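Local coordinates for protein guanine deaminase (Escherichia coli, PDB 6OHC) that catalyses the zinc-dependent hydrolytic deamination of guanine to xanthine and ammonia, a step of purine degradation, at residues 335-340 against 415-420. Numbering follows the deposited sequence.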
# COMPACT_ATOMS: atom_id res chain seq x y z
N ASN B 335 3.80 -3.90 8.80
CA ASN B 335 5.07 -3.43 8.21
C ASN B 335 5.20 -1.91 8.34
O ASN B 335 4.32 -1.13 7.83
CB ASN B 335 5.19 -3.85 6.75
CG ASN B 335 6.62 -3.73 6.28
OD1 ASN B 335 6.99 -2.69 5.76
ND2 ASN B 335 7.43 -4.74 6.56
N MET B 336 6.28 -1.47 8.98
CA MET B 336 6.57 -0.03 9.21
C MET B 336 6.97 0.64 7.86
O MET B 336 6.72 1.84 7.69
CB MET B 336 7.72 0.07 10.22
CG MET B 336 8.11 1.50 10.55
SD MET B 336 6.70 2.50 11.09
CE MET B 336 6.25 1.69 12.64
N LEU B 337 7.53 -0.09 6.91
CA LEU B 337 7.93 0.54 5.63
C LEU B 337 6.65 0.89 4.85
O LEU B 337 6.54 2.02 4.41
CB LEU B 337 8.85 -0.38 4.83
CG LEU B 337 10.01 -0.97 5.62
CD1 LEU B 337 10.68 -2.09 4.87
CD2 LEU B 337 11.01 0.12 6.03
N GLN B 338 5.69 -0.04 4.78
CA GLN B 338 4.36 0.22 4.14
C GLN B 338 3.63 1.35 4.88
O GLN B 338 2.98 2.17 4.25
CB GLN B 338 3.56 -1.06 4.08
CG GLN B 338 4.24 -2.06 3.16
CD GLN B 338 3.47 -3.36 3.07
OE1 GLN B 338 3.07 -3.91 4.08
NE2 GLN B 338 3.29 -3.85 1.84
N THR B 339 3.79 1.43 6.20
CA THR B 339 3.15 2.46 7.04
C THR B 339 3.69 3.82 6.63
O THR B 339 2.91 4.76 6.54
CB THR B 339 3.41 2.21 8.53
OG1 THR B 339 2.89 0.92 8.78
CG2 THR B 339 2.76 3.24 9.41
N LEU B 340 5.02 3.90 6.46
CA LEU B 340 5.69 5.15 6.03
C LEU B 340 5.23 5.48 4.63
O LEU B 340 5.03 6.66 4.37
CB LEU B 340 7.21 4.98 6.12
CG LEU B 340 7.71 4.84 7.55
CD1 LEU B 340 9.17 4.35 7.56
CD2 LEU B 340 7.55 6.14 8.34
N VAL B 415 13.78 4.37 -1.17
CA VAL B 415 13.33 3.06 -1.72
C VAL B 415 13.24 2.02 -0.56
O VAL B 415 12.34 1.27 -0.52
CB VAL B 415 14.25 2.58 -2.85
CG1 VAL B 415 14.01 1.13 -3.26
CG2 VAL B 415 14.18 3.50 -4.04
N MET B 416 14.19 2.01 0.36
CA MET B 416 14.31 0.92 1.35
C MET B 416 13.20 1.15 2.39
O MET B 416 12.52 0.17 2.77
CB MET B 416 15.67 0.88 2.05
CG MET B 416 15.75 -0.27 3.01
SD MET B 416 17.29 -0.37 3.97
CE MET B 416 17.24 1.22 4.80
N MET B 417 13.06 2.40 2.83
CA MET B 417 12.19 2.79 3.96
C MET B 417 10.74 2.97 3.50
O MET B 417 9.89 2.86 4.45
CB MET B 417 12.69 4.04 4.68
CG MET B 417 13.95 3.77 5.50
SD MET B 417 14.01 2.27 6.62
CE MET B 417 12.55 2.53 7.64
N THR B 418 10.40 3.22 2.22
CA THR B 418 8.99 3.51 1.88
C THR B 418 8.43 2.61 0.77
O THR B 418 7.22 2.57 0.72
CB THR B 418 8.79 5.00 1.59
OG1 THR B 418 9.34 5.32 0.31
CG2 THR B 418 9.30 5.89 2.71
N LEU B 419 9.22 1.86 -0.01
CA LEU B 419 8.64 0.92 -1.05
C LEU B 419 9.02 -0.56 -0.81
O LEU B 419 8.71 -1.38 -1.63
CB LEU B 419 9.15 1.40 -2.40
CG LEU B 419 9.03 2.91 -2.62
CD1 LEU B 419 9.74 3.29 -3.89
CD2 LEU B 419 7.57 3.34 -2.67
N GLY B 420 9.59 -0.90 0.35
CA GLY B 420 9.82 -2.29 0.78
C GLY B 420 8.59 -2.86 1.48
O GLY B 420 7.59 -2.13 1.75
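In a buried packing contact with no hydrogen bond across it, L337 and L340, in the first turn of helix 336-348, set their side chains against both side chains and backbone carbonyls of M417 and T418 in the last turn of helix 409-418 and of G420 just beyond it. L337 is central: its side chain meets that of M417 at about a right angle, with CD2 tight against the methionine CE (3.3 Å), while its other methyl, CD1, reaches M416 O at 3.6 Å. Two bends, at chi2 (-47°) and chi3 (-55°), fold the M417 chain back so that CE also lies 3.8 Å from L340 CD1. The backbones come close as well, and a CA-H...O contact joins L337 CA to M417 O at 3.3 Å. Cutting L337 back to alanine would probably open a gap beside M416 O, where CD1 sat, and deprive the M417 methyl of the leucine methyl packed against it. In this TIM-barrel amidohydrolase, the contact joins the helix that follows barrel strand 321-324 to a helix near the C-terminus, away from the zinc site; F78 of strand 73-84 touches both L337 and M417. N335 is the N-cap of helix 336-348: a lone pair of its OD1, lying in the amide plane, accepts from Q338 N (3.1 Å), and OD1 takes L337 N more weakly, while ND2 is held by N133. Beyond this cap, the carbonyl O of G420 rests against Q338 CG at 3.6 Å.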